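N-acetyltransferase (Escherichia coli, PDB 6GTQ) probably transfers an acetyl group from acetyl-coenzyme A to an amino group of its substrate, as other GNAT-family acetyltransferases do. Local coordinates at residues Asn31-Thr35 against Thr36-Arg40; Gln108-Gly111 against Ala112-Val115; Val121-Ser124 against Ala125-Val129; His144-Phe147 against Lys148-Phe152; Phe164-Thr167 against Lys168-Glu171. The protein carries 1 engineered substitution. All coordinates share one frame; numbering follows the deposited sequence.

Interaction 1. Residues Asn31-Thr35 against Thr36-Arg40; sequences NLFLT and THLVR
Thr-36 OG1 donates a short hydrogen bond to Leu-32 O, 2.6 Å away. A chi1 of 62° swings the hydroxyl back over the preceding turn. It comes from above the carbonyl plane. Thr-36 N adds a weak bond to the same oxygen. One residue on, Phe-33 O takes two backbone donors. His-37 N lies 2.9 Å from Phe-33 O, and Leu-38 N follows at 2.7 Å from Phe-33 O. The second bond spans five residues, so the turn is wider here than in a regular alpha-helix. This is where helix 28-36 stops and helix 38-43 begins, with His-37 as N-cap. A water accepts from Val-39 N and donates to Leu-34 O, bridging the interrupted turn.

Packing lies beneath these bonds. The Phe-33 ring runs under the junction, with Leu-38 N over the centre of one face. His-37 CB lies 3.6 Å from Phe-33 CD1, above the plane and displaced to that side of the ring. Leu-38 CB touches Phe-33 CE2 at 3.8 Å. Leu-34 and Leu-38 lie alongside each other, pointing the same way, and meet at their CD1 methyls.

Phe-33, Leu-34 and Leu-38 rest on Tyr-64 of strand 61-74, and Leu-38 also reaches Ala-49 and Ile-51 of strand 48-53. Arg-98 of strand 90-101 makes a cation-pi contact with Phe-33.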
loop_
_atom_site.group_PDB
_atom_site.type_symbol
_atom_site.label_atom_id
_atom_site.label_comp_id
_atom_site.label_asym_id
_atom_site.label_seq_id
_atom_site.Cartn_x
_atom_site.Cartn_y
_atom_site.Cartn_z
ATOM N N ASN A 31 8.950 -2.779 12.810
ATOM C CA ASN A 31 9.444 -1.752 13.699
ATOM C C ASN A 31 10.878 -1.445 13.359
ATOM O O ASN A 31 11.232 -0.322 13.187
ATOM C CB ASN A 31 9.397 -2.255 15.126
ATOM C CG ASN A 31 8.020 -2.221 15.730
ATOM O OD1 ASN A 31 7.114 -1.594 15.242
ATOM N ND2 ASN A 31 7.881 -2.899 16.828
ATOM N N LEU A 32 11.703 -2.471 13.309
ATOM C CA LEU A 32 13.109 -2.379 12.980
ATOM C C LEU A 32 13.317 -1.847 11.594
ATOM O O LEU A 32 14.264 -1.090 11.389
ATOM C CB LEU A 32 13.794 -3.732 13.173
ATOM C CG LEU A 32 14.134 -4.073 14.621
ATOM C CD1 LEU A 32 14.207 -5.572 14.822
ATOM C CD2 LEU A 32 15.423 -3.384 15.070
ATOM N N PHE A 33 12.410 -2.167 10.649
ATOM C CA PHE A 33 12.538 -1.614 9.308
ATOM C C PHE A 33 12.410 -0.089 9.364
ATOM O O PHE A 33 13.190 0.609 8.720
ATOM C CB PHE A 33 11.545 -2.229 8.304
ATOM C CG PHE A 33 11.744 -1.665 6.914
ATOM C CD1 PHE A 33 12.817 -2.071 6.129
ATOM C CD2 PHE A 33 10.904 -0.670 6.422
ATOM C CE1 PHE A 33 13.041 -1.502 4.873
ATOM C CE2 PHE A 33 11.126 -0.107 5.164
ATOM C CZ PHE A 33 12.190 -0.532 4.397
ATOM N N LEU A 34 11.459 0.420 10.158
ATOM C CA LEU A 34 11.223 1.851 10.288
ATOM C C LEU A 34 12.373 2.591 10.974
ATOM O O LEU A 34 12.772 3.663 10.508
ATOM C CB LEU A 34 9.891 2.115 11.022
ATOM C CG LEU A 34 9.516 3.585 11.238
ATOM C CD1 LEU A 34 8.977 4.229 9.968
ATOM C CD2 LEU A 34 8.566 3.747 12.380
ATOM N N THR A 35 12.896 2.035 12.072
ATOM C CA THR A 35 13.922 2.708 12.871
ATOM C C THR A 35 15.375 2.493 12.386
ATOM O O THR A 35 16.265 3.162 12.915
ATOM C CB THR A 35 13.758 2.346 14.361
ATOM O OG1 THR A 35 13.626 0.928 14.495
ATOM C CG2 THR A 35 12.555 3.037 15.001
ATOM N N THR A 36 15.628 1.605 11.392
ATOM C CA THR A 36 17.005 1.360 10.913
ATOM C C THR A 36 17.175 1.323 9.373
ATOM O O THR A 36 18.306 1.471 8.900
ATOM C CB THR A 36 17.626 0.065 11.542
ATOM O OG1 THR A 36 16.882 -1.094 11.171
ATOM C CG2 THR A 36 17.774 0.124 13.059
ATOM N N HIS A 37 16.088 1.110 8.593
ATOM C CA HIS A 37 16.223 0.958 7.132
ATOM C C HIS A 37 15.348 1.851 6.255
ATOM O O HIS A 37 15.785 2.178 5.150
ATOM C CB HIS A 37 16.010 -0.517 6.720
ATOM C CG HIS A 37 17.106 -1.426 7.185
ATOM N ND1 HIS A 37 18.360 -1.411 6.591
ATOM C CD2 HIS A 37 17.120 -2.312 8.207
ATOM C CE1 HIS A 37 19.087 -2.291 7.261
ATOM N NE2 HIS A 37 18.384 -2.859 8.241
ATOM N N LEU A 38 14.135 2.219 6.707
ATOM C CA LEU A 38 13.172 3.019 5.937
ATOM C C LEU A 38 13.733 4.329 5.369
ATOM O O LEU A 38 13.599 4.564 4.165
ATOM C CB LEU A 38 11.880 3.294 6.746
ATOM C CG LEU A 38 10.803 4.130 6.034
ATOM C CD1 LEU A 38 9.440 3.547 6.222
ATOM C CD2 LEU A 38 10.811 5.560 6.511
ATOM N N VAL A 39 14.304 5.192 6.233
ATOM C CA VAL A 39 14.842 6.498 5.845
ATOM C C VAL A 39 15.983 6.354 4.810
ATOM O O VAL A 39 15.961 7.059 3.799
ATOM C CB VAL A 39 15.229 7.368 7.079
ATOM C CG1 VAL A 39 15.844 8.692 6.658
ATOM C CG2 VAL A 39 14.020 7.617 7.980
ATOM N N ARG A 40 16.944 5.429 5.029
ATOM C CA ARG A 40 18.047 5.281 4.076
ATOM C C ARG A 40 17.591 4.682 2.750
ATOM O O ARG A 40 18.050 5.146 1.715
ATOM C CB ARG A 40 19.269 4.552 4.667
ATOM C CG ARG A 40 19.155 3.048 4.864
ATOM C CD ARG A 40 20.469 2.453 5.337
ATOM N NE ARG A 40 21.598 2.868 4.501
ATOM C CZ ARG A 40 22.676 2.130 4.266
ATOM N NH1 ARG A 40 23.647 2.594 3.491
ATOM N NH2 ARG A 40 22.787 0.917 4.793
HETATM O O HOH W 1 14.837 4.574 9.044
#

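Interaction 2. Residues Gln108-Gly111 against Ala112-Val115; sequences QGWG and ATLV
Gly-109, with phi at 78°, is the N-cap of helix 110-129, and its carbonyl opens the ladder of four-residue bonds through Thr-113 N at 3.3 Å from Gly-109 O. Trp-110 O receives Leu-114 N, and Gly-111 O receives Val-115 N.

Thr-113 adds a side-chain bond to the first rung. A chi1 of -55° points its hydroxyl back toward the helix start, and Thr-113 OG1 donates to Gly-109 O at 3.0 Å. OG1 and N of Thr-113 reach that oxygen from opposite faces of the carbonyl plane, so two donors grip one acceptor. The methyl of Thr-113 goes the other way. It lies alongside the indole of Trp-110, with Thr-113 CG2 4.2 Å from Trp-110 CZ3. Leu-114 folds back along its helix, and Leu-114 CD1 comes to 3.4 Å from Trp-110 O. Val-115 CG2 lies 3.3 Å from Gly-111 O.

Outside the turn, Trp-110 and Leu-114 pack on Ile-101 of strand 90-101 and Leu-52 of strand 48-53. Basic side chains of the partner protein's chain make a cation-pi contact with Trp-110 and a weak hydrogen bond with Thr-113 OG1.

Gly-109 and Gly-111 match the two glycines of the GNAT signature Q/R-x-x-G-x-G/A. In this family that loop holds the pyrophosphate of coenzyme A by backbone amides. With its carbonyls directed into the helix, the turn probably offers a partly positive N-terminal end, consistent with binding phosphate.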
loop_
_atom_site.group_PDB
_atom_site.type_symbol
_atom_site.label_atom_id
_atom_site.label_comp_id
_atom_site.label_asym_id
_atom_site.label_seq_id
_atom_site.Cartn_x
_atom_site.Cartn_y
_atom_site.Cartn_z
ATOM N N GLN A 108 -9.181 2.213 14.583
ATOM C CA GLN A 108 -9.744 3.441 14.016
ATOM C C GLN A 108 -9.772 3.468 12.477
ATOM O O GLN A 108 -10.220 4.454 11.891
ATOM C CB GLN A 108 -9.023 4.677 14.581
ATOM C CG GLN A 108 -9.327 4.939 16.055
ATOM C CD GLN A 108 -8.166 5.547 16.803
ATOM O OE1 GLN A 108 -7.681 6.643 16.482
ATOM N NE2 GLN A 108 -7.708 4.852 17.838
ATOM N N GLY A 109 -9.326 2.386 11.847
ATOM C CA GLY A 109 -9.325 2.253 10.394
ATOM C C GLY A 109 -8.224 2.987 9.655
ATOM O O GLY A 109 -8.396 3.299 8.473
ATOM N N TRP A 110 -7.077 3.255 10.328
ATOM C CA TRP A 110 -5.934 3.962 9.734
ATOM C C TRP A 110 -5.186 3.155 8.683
ATOM O O TRP A 110 -4.642 3.752 7.750
ATOM C CB TRP A 110 -4.977 4.506 10.803
ATOM C CG TRP A 110 -5.560 5.706 11.485
ATOM C CD1 TRP A 110 -6.138 5.747 12.718
ATOM C CD2 TRP A 110 -5.776 6.999 10.896
ATOM N NE1 TRP A 110 -6.652 7.000 12.959
ATOM C CE2 TRP A 110 -6.456 7.786 11.852
ATOM C CE3 TRP A 110 -5.459 7.570 9.652
ATOM C CZ2 TRP A 110 -6.806 9.119 11.610
ATOM C CZ3 TRP A 110 -5.807 8.889 9.410
ATOM C CH2 TRP A 110 -6.475 9.648 10.380
ATOM N N GLY A 111 -5.192 1.828 8.810
ATOM C CA GLY A 111 -4.570 0.927 7.843
ATOM C C GLY A 111 -5.229 1.041 6.479
ATOM O O GLY A 111 -4.546 1.197 5.467
ATOM N N ALA A 112 -6.575 1.008 6.463
ATOM C CA ALA A 112 -7.408 1.158 5.270
ATOM C C ALA A 112 -7.254 2.563 4.650
ATOM O O ALA A 112 -7.195 2.668 3.428
ATOM C CB ALA A 112 -8.864 0.875 5.609
ATOM N N THR A 113 -7.152 3.627 5.485
ATOM C CA THR A 113 -6.965 5.015 5.023
ATOM C C THR A 113 -5.600 5.169 4.317
ATOM O O THR A 113 -5.501 5.896 3.327
ATOM C CB THR A 113 -7.212 6.015 6.170
ATOM O OG1 THR A 113 -8.506 5.770 6.721
ATOM C CG2 THR A 113 -7.137 7.478 5.719
ATOM N N LEU A 114 -4.571 4.441 4.803
ATOM C CA LEU A 114 -3.223 4.431 4.232
ATOM C C LEU A 114 -3.188 3.722 2.877
ATOM O O LEU A 114 -2.494 4.181 1.969
ATOM C CB LEU A 114 -2.209 3.835 5.224
ATOM C CG LEU A 114 -1.276 4.847 5.884
ATOM C CD1 LEU A 114 -2.006 5.689 6.914
ATOM C CD2 LEU A 114 -0.082 4.159 6.513
ATOM N N VAL A 115 -3.976 2.637 2.727
ATOM C CA VAL A 115 -4.117 1.901 1.460
ATOM C C VAL A 115 -4.823 2.816 0.424
ATOM O O VAL A 115 -4.388 2.885 -0.718
ATOM C CB VAL A 115 -4.839 0.536 1.646
ATOM C CG1 VAL A 115 -5.066 -0.168 0.309
ATOM C CG2 VAL A 115 -4.059 -0.370 2.592
#

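Interaction 3. Residues Val121-Ser124 against Ala125-Val129; sequences VVWS and ASLAV
Leu-127 places its CD1 methyl over one face of the Trp-123 indole. Leu-127 CD1 is 4.1 Å from the centroid of the five-membered ring of Trp-123 and 15° off the ring normal, a CH-pi contact. Its nearest ring atom is Trp-123 CE2, 4.0 Å from Leu-127 CD1. The chi1 of Trp-123 (-176°) sends the indole along the helix toward Leu-127, and chi2 (43°) turns the five-membered ring to the leucine. The backbone fixes the spacing of the pair, since Leu-127 N donates to Trp-123 O at 3.0 Å.

Ser-126 makes the polar part. Ser-126 N donates to Val-122 O at 3.0 Å. The hydroxyl also approaches that carbonyl, with Ser-126 OG 2.9 Å from Val-122 O. The same proton may instead serve Ile-131 O, the stronger partner, which lies beyond the helix end. Ala-125 N bonds to Val-121 O in the regular pattern. The bond from Ala-128 N to Ser-124 O is weak.

These residues form the C-terminal turns of helix 110-129. The helix is the crossover of the beta-alpha-beta unit that joins strands 90-101 and 133-137 in the GNAT fold.

Further out, the indole is held from the side of helix 167-175. Thr-167, Ile-170 and Glu-171 all pack on Trp-123, and Thr-167 touches Ser-126 as well. Val-121 instead leans on Tyr-65 and Leu-67 of strand 61-74. Ser-124 OG makes a weak hydrogen bond back to Asn-120 O.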
loop_
_atom_site.group_PDB
_atom_site.type_symbol
_atom_site.label_atom_id
_atom_site.label_comp_id
_atom_site.label_asym_id
_atom_site.label_seq_id
_atom_site.Cartn_x
_atom_site.Cartn_y
_atom_site.Cartn_z
ATOM N N VAL A 121 -2.051 7.647 -4.986
ATOM C CA VAL A 121 -0.695 7.934 -5.466
ATOM C C VAL A 121 -0.469 7.126 -6.747
ATOM O O VAL A 121 -0.040 7.691 -7.752
ATOM C CB VAL A 121 0.382 7.656 -4.365
ATOM C CG1 VAL A 121 1.796 7.575 -4.949
ATOM C CG2 VAL A 121 0.314 8.697 -3.246
ATOM N N VAL A 122 -0.795 5.820 -6.705
ATOM C CA VAL A 122 -0.708 4.854 -7.813
ATOM C C VAL A 122 -1.640 5.295 -8.974
ATOM O O VAL A 122 -1.265 5.169 -10.143
ATOM C CB VAL A 122 -1.014 3.405 -7.294
ATOM C CG1 VAL A 122 -1.198 2.404 -8.435
ATOM C CG2 VAL A 122 0.071 2.916 -6.330
ATOM N N TRP A 123 -2.831 5.832 -8.645
ATOM C CA TRP A 123 -3.795 6.309 -9.640
ATOM C C TRP A 123 -3.256 7.506 -10.413
ATOM O O TRP A 123 -3.303 7.498 -11.644
ATOM C CB TRP A 123 -5.162 6.622 -9.000
ATOM C CG TRP A 123 -6.232 7.030 -9.975
ATOM C CD1 TRP A 123 -6.504 6.462 -11.187
ATOM C CD2 TRP A 123 -7.184 8.086 -9.804
ATOM N NE1 TRP A 123 -7.547 7.120 -11.795
ATOM C CE2 TRP A 123 -7.990 8.117 -10.965
ATOM C CE3 TRP A 123 -7.428 9.020 -8.782
ATOM C CZ2 TRP A 123 -9.042 9.027 -11.126
ATOM C CZ3 TRP A 123 -8.458 9.939 -8.951
ATOM C CH2 TRP A 123 -9.256 9.931 -10.108
ATOM N N SER A 124 -2.730 8.515 -9.689
ATOM C CA SER A 124 -2.094 9.724 -10.230
ATOM C C SER A 124 -0.938 9.354 -11.145
ATOM O O SER A 124 -0.775 9.967 -12.199
ATOM C CB SER A 124 -1.566 10.608 -9.101
ATOM O OG SER A 124 -2.598 11.305 -8.426
ATOM N N ALA A 125 -0.132 8.348 -10.736
ATOM C CA ALA A 125 1.016 7.865 -11.506
ATOM C C ALA A 125 0.598 7.114 -12.772
ATOM O O ALA A 125 1.293 7.216 -13.777
ATOM C CB ALA A 125 1.945 7.031 -10.626
ATOM N N SER A 126 -0.549 6.406 -12.742
ATOM C CA SER A 126 -1.133 5.722 -13.906
ATOM C C SER A 126 -1.605 6.747 -14.906
ATOM O O SER A 126 -1.423 6.540 -16.090
ATOM C CB SER A 126 -2.341 4.888 -13.503
ATOM O OG SER A 126 -1.921 3.831 -12.663
ATOM N N LEU A 127 -2.211 7.855 -14.434
ATOM C CA LEU A 127 -2.715 8.946 -15.268
ATOM C C LEU A 127 -1.581 9.653 -15.962
ATOM O O LEU A 127 -1.791 10.270 -17.001
ATOM C CB LEU A 127 -3.499 9.959 -14.417
ATOM C CG LEU A 127 -4.831 9.479 -13.817
ATOM C CD1 LEU A 127 -5.368 10.490 -12.834
ATOM C CD2 LEU A 127 -5.858 9.151 -14.893
ATOM N N ALA A 128 -0.381 9.565 -15.387
ATOM C CA ALA A 128 0.808 10.214 -15.910
ATOM C C ALA A 128 1.606 9.337 -16.880
ATOM O O ALA A 128 1.865 9.762 -18.007
ATOM C CB ALA A 128 1.685 10.699 -14.765
ATOM N N VAL A 129 2.003 8.123 -16.448
ATOM C CA VAL A 129 2.855 7.251 -17.265
ATOM C C VAL A 129 2.208 5.905 -17.696
ATOM O O VAL A 129 2.763 5.257 -18.575
ATOM C CB VAL A 129 4.228 7.018 -16.590
ATOM C CG1 VAL A 129 4.960 8.345 -16.353
ATOM C CG2 VAL A 129 4.094 6.213 -15.288
#

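Interaction 4. Residues His144-Phe147 against Lys148-Phe152; sequences HTFF and KSLGF. Engineered in segment 144-147: Phe-147 (natural residue Tyr).
Phe-147, an engineered residue, turns one edge of its ring to the face of Phe-152. The T-shaped pair has centroids 5.4 Å apart and planes at 70°. Phe-147 CD1 does the touching, 4.0 Å from Phe-152 CE1. The backbone brings the rings together. Phe-152 N donates to Phe-147 O at 3.1 Å, and Gly-151 N donates to Lys-148 O. With the positive phi of Gly-151 these two bonds make a Schellman motif, which ends helix 141-149.

Lys-148 bends at chi3 and chi4 and curls back to the His-144 imidazole. Lys-148 CE comes to the ring edge at His-144 CD2, near the ring plane.

Phe-146 receives Leu-150 over one face, with Leu-150 CD1 3.6 Å from Phe-146 CZ. Phe-146 O accepts from Ser-149 OG at 2.7 Å. That hydroxyl also bonds a basic side chain of another protein's chain.

Inward, Phe-147 and Phe-152 pack on Val-115 of helix 110-129 and Val-136 of strand 133-137. The chemistry is therefore divided: aromatic packing anchors the helix end to the core, while Ser-149 OG gives the helix end a polar link to the partner protein.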
loop_
_atom_site.group_PDB
_atom_site.type_symbol
_atom_site.label_atom_id
_atom_site.label_comp_id
_atom_site.label_asym_id
_atom_site.label_seq_id
_atom_site.Cartn_x
_atom_site.Cartn_y
_atom_site.Cartn_z
ATOM N N HIS A 144 -3.845 -10.732 5.180
ATOM C CA HIS A 144 -4.476 -11.296 3.988
ATOM C C HIS A 144 -5.980 -11.067 4.026
ATOM O O HIS A 144 -6.597 -10.721 3.025
ATOM C CB HIS A 144 -4.172 -12.789 3.909
ATOM C CG HIS A 144 -4.474 -13.403 2.579
ATOM N ND1 HIS A 144 -3.528 -13.525 1.586
ATOM C CD2 HIS A 144 -5.611 -13.944 2.085
ATOM C CE1 HIS A 144 -4.073 -14.109 0.533
ATOM N NE2 HIS A 144 -5.336 -14.372 0.810
ATOM N N THR A 145 -6.560 -11.269 5.200
ATOM C CA THR A 145 -7.986 -11.040 5.443
ATOM C C THR A 145 -8.280 -9.528 5.279
ATOM O O THR A 145 -9.257 -9.164 4.616
ATOM C CB THR A 145 -8.377 -11.627 6.820
ATOM O OG1 THR A 145 -8.081 -13.028 6.826
ATOM C CG2 THR A 145 -9.845 -11.404 7.172
ATOM N N PHE A 146 -7.411 -8.663 5.851
ATOM C CA PHE A 146 -7.525 -7.206 5.759
ATOM C C PHE A 146 -7.520 -6.729 4.298
ATOM O O PHE A 146 -8.369 -5.920 3.918
ATOM C CB PHE A 146 -6.410 -6.515 6.574
ATOM C CG PHE A 146 -6.232 -5.040 6.302
ATOM C CD1 PHE A 146 -7.088 -4.104 6.870
ATOM C CD2 PHE A 146 -5.198 -4.585 5.492
ATOM C CE1 PHE A 146 -6.919 -2.737 6.618
ATOM C CE2 PHE A 146 -5.042 -3.224 5.232
ATOM C CZ PHE A 146 -5.894 -2.309 5.807
ATOM N N PHE A 147 -6.570 -7.229 3.486
ATOM C CA PHE A 147 -6.480 -6.846 2.084
ATOM C C PHE A 147 -7.657 -7.382 1.273
ATOM O O PHE A 147 -8.153 -6.655 0.415
ATOM C CB PHE A 147 -5.112 -7.194 1.476
ATOM C CG PHE A 147 -4.014 -6.286 1.992
ATOM C CD1 PHE A 147 -4.075 -4.909 1.794
ATOM C CD2 PHE A 147 -2.912 -6.810 2.659
ATOM C CE1 PHE A 147 -3.075 -4.069 2.289
ATOM C CE2 PHE A 147 -1.908 -5.971 3.149
ATOM C CZ PHE A 147 -2.000 -4.605 2.972
ATOM N N LYS A 148 -8.165 -8.596 1.610
ATOM C CA LYS A 148 -9.347 -9.199 0.979
ATOM C C LYS A 148 -10.601 -8.358 1.244
ATOM O O LYS A 148 -11.419 -8.194 0.340
ATOM C CB LYS A 148 -9.572 -10.644 1.460
ATOM C CG LYS A 148 -8.810 -11.696 0.670
ATOM C CD LYS A 148 -9.540 -13.026 0.682
ATOM C CE LYS A 148 -8.707 -14.153 1.246
ATOM N NZ LYS A 148 -8.846 -14.280 2.724
ATOM N N SER A 149 -10.739 -7.804 2.475
ATOM C CA SER A 149 -11.872 -6.955 2.882
ATOM C C SER A 149 -11.860 -5.591 2.176
ATOM O O SER A 149 -12.898 -4.931 2.078
ATOM C CB SER A 149 -11.922 -6.789 4.399
ATOM O OG SER A 149 -10.873 -5.964 4.878
ATOM N N LEU A 150 -10.685 -5.182 1.674
ATOM C CA LEU A 150 -10.528 -3.949 0.923
ATOM C C LEU A 150 -10.772 -4.176 -0.571
ATOM O O LEU A 150 -10.815 -3.207 -1.321
ATOM C CB LEU A 150 -9.154 -3.326 1.170
ATOM C CG LEU A 150 -8.882 -2.754 2.560
ATOM C CD1 LEU A 150 -7.536 -2.058 2.573
ATOM C CD2 LEU A 150 -9.976 -1.775 2.996
ATOM N N GLY A 151 -10.949 -5.439 -0.978
ATOM C CA GLY A 151 -11.257 -5.820 -2.355
ATOM C C GLY A 151 -10.108 -6.341 -3.198
ATOM O O GLY A 151 -10.267 -6.513 -4.414
ATOM N N PHE A 152 -8.940 -6.594 -2.576
ATOM C CA PHE A 152 -7.783 -7.128 -3.301
ATOM C C PHE A 152 -8.037 -8.594 -3.680
ATOM O O PHE A 152 -8.626 -9.340 -2.895
ATOM C CB PHE A 152 -6.504 -6.988 -2.475
ATOM C CG PHE A 152 -5.896 -5.608 -2.408
ATOM C CD1 PHE A 152 -6.427 -4.634 -1.570
ATOM C CD2 PHE A 152 -4.733 -5.310 -3.108
ATOM C CE1 PHE A 152 -5.834 -3.376 -1.471
ATOM C CE2 PHE A 152 -4.152 -4.042 -3.027
ATOM C CZ PHE A 152 -4.700 -3.087 -2.200
#

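Interaction 5. Residues Phe164-Thr167 against Lys168-Glu171; sequences FFPT and KSIE
A chi1 of -153° carries the ring of Phe-165 forward to Ser-169 and Ile-170. In Ile-170 a chi1 of -60° turns the CG1 branch back to meet that ring. The contact is a strand-to-helix junction of the GNAT fold. Strand 162-166, which runs antiparallel between strands 133-137 and 153-154, passes straight into helix 167-175, with Pro-166 as N-cap.

The ring is approached in two ways. Ser-169 CB sits over one face, 3.5 Å from Phe-165 CE2. Ile-170 CG1 comes to the edge, in the plane of the ring, at 3.6 Å from Phe-165 CD2. Both come close to Phe-165 CE2, one from above the face and one in the ring plane.

The first helical turn is loosely bonded. Pro-166 O takes only weak bonds from these donors, with Ser-169 N at 3.3 Å and Ile-170 N at 3.4 Å from Pro-166 O. The next carbonyl does better. Glu-171 N reaches Thr-167 O at 2.9 Å, and the N-H points at the oxygen with an angle of 163°.

The polar ends of the side chains look elsewhere. Thr-167 OG1 bonds Ile-131 O, just before strand 133-137. Ser-169 OG bonds the backbone of another protein's chain. Phe-165 also packs on Met-119 of helix 110-129 and on the ring of Phe-152.

On the proline side, Ser-169 OG lies 3.8 Å from Pro-166 CD.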
loop_
_atom_site.group_PDB
_atom_site.type_symbol
_atom_site.label_atom_id
_atom_site.label_comp_id
_atom_site.label_asym_id
_atom_site.label_seq_id
_atom_site.Cartn_x
_atom_site.Cartn_y
_atom_site.Cartn_z
ATOM N N PHE A 164 -3.949 -8.569 -5.646
ATOM C CA PHE A 164 -3.998 -7.580 -6.718
ATOM C C PHE A 164 -5.253 -6.699 -6.743
ATOM O O PHE A 164 -6.366 -7.196 -6.567
ATOM C CB PHE A 164 -3.808 -8.274 -8.081
ATOM C CG PHE A 164 -3.881 -7.356 -9.276
ATOM C CD1 PHE A 164 -2.867 -6.445 -9.537
ATOM C CD2 PHE A 164 -4.969 -7.400 -10.142
ATOM C CE1 PHE A 164 -2.929 -5.607 -10.651
ATOM C CE2 PHE A 164 -5.045 -6.539 -11.237
ATOM C CZ PHE A 164 -4.021 -5.653 -11.487
ATOM N N PHE A 165 -5.053 -5.393 -7.032
ATOM C CA PHE A 165 -6.117 -4.413 -7.215
ATOM C C PHE A 165 -5.872 -3.606 -8.512
ATOM O O PHE A 165 -4.837 -2.942 -8.630
ATOM C CB PHE A 165 -6.256 -3.500 -5.997
ATOM C CG PHE A 165 -7.642 -2.934 -5.805
ATOM C CD1 PHE A 165 -8.686 -3.739 -5.364
ATOM C CD2 PHE A 165 -7.898 -1.587 -6.033
ATOM C CE1 PHE A 165 -9.961 -3.209 -5.170
ATOM C CE2 PHE A 165 -9.165 -1.051 -5.801
ATOM C CZ PHE A 165 -10.188 -1.864 -5.380
ATOM N N PRO A 166 -6.781 -3.680 -9.514
ATOM C CA PRO A 166 -6.548 -2.943 -10.770
ATOM C C PRO A 166 -6.735 -1.428 -10.666
ATOM O O PRO A 166 -7.445 -0.955 -9.786
ATOM C CB PRO A 166 -7.529 -3.588 -11.766
ATOM C CG PRO A 166 -8.216 -4.685 -11.024
ATOM C CD PRO A 166 -8.048 -4.431 -9.565
ATOM N N THR A 167 -6.100 -0.664 -11.582
ATOM C CA THR A 167 -6.204 0.804 -11.609
ATOM C C THR A 167 -7.641 1.267 -11.884
ATOM O O THR A 167 -8.072 2.263 -11.300
ATOM C CB THR A 167 -5.180 1.422 -12.567
ATOM O OG1 THR A 167 -3.889 0.962 -12.187
ATOM C CG2 THR A 167 -5.184 2.950 -12.527
ATOM N N LYS A 168 -8.389 0.519 -12.724
ATOM C CA LYS A 168 -9.771 0.830 -13.069
ATOM C C LYS A 168 -10.690 0.830 -11.844
ATOM O O LYS A 168 -11.592 1.667 -11.762
ATOM C CB LYS A 168 -10.280 -0.079 -14.196
ATOM C CG LYS A 168 -10.438 0.669 -15.519
ATOM C CD LYS A 168 -10.303 -0.240 -16.744
ATOM C CE LYS A 168 -10.401 0.550 -18.030
ATOM N NZ LYS A 168 -9.952 -0.236 -19.211
ATOM N N SER A 169 -10.415 -0.048 -10.862
ATOM C CA SER A 169 -11.147 -0.115 -9.589
ATOM C C SER A 169 -10.780 1.076 -8.707
ATOM O O SER A 169 -11.629 1.568 -7.976
ATOM C CB SER A 169 -10.840 -1.413 -8.858
ATOM O OG SER A 169 -11.292 -2.531 -9.598
ATOM N N ILE A 170 -9.532 1.542 -8.788
ATOM C CA ILE A 170 -9.053 2.708 -8.037
ATOM C C ILE A 170 -9.743 3.969 -8.578
ATOM O O ILE A 170 -10.227 4.794 -7.800
ATOM C CB ILE A 170 -7.499 2.815 -8.040
ATOM C CG1 ILE A 170 -6.849 1.564 -7.389
ATOM C CG2 ILE A 170 -7.052 4.099 -7.335
ATOM C CD1 ILE A 170 -5.284 1.430 -7.560
ATOM N N GLU A 171 -9.816 4.089 -9.912
ATOM C CA GLU A 171 -10.489 5.179 -10.608
ATOM C C GLU A 171 -11.964 5.235 -10.150
ATOM O O GLU A 171 -12.429 6.315 -9.793
ATOM C CB GLU A 171 -10.367 4.982 -12.128
ATOM C CG GLU A 171 -11.049 6.052 -12.967
ATOM C CD GLU A 171 -10.832 5.901 -14.460
ATOM O OE1 GLU A 171 -11.193 4.838 -15.014
ATOM O OE2 GLU A 171 -10.296 6.851 -15.078
#

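Interaction 2 is the most buried; interaction 3 lies at the surface, and the other three are mixed. Interactions 2 and 3 use the two ends of helix 110-129, with centres about 21 Å apart. The N-terminal end is rich in glycine, the C-terminal end in serine and alanine. Interactions 2 and 4 touch, with Phe-146 against Gly-111 and Ala-112. Interaction 5 touches both interaction 3 and interaction 4. Aromatic packing therefore links these four. Interaction 1 stands apart from them, across the chain's centre from interactions 3, 4 and 5, and has a water bridge at its helix break.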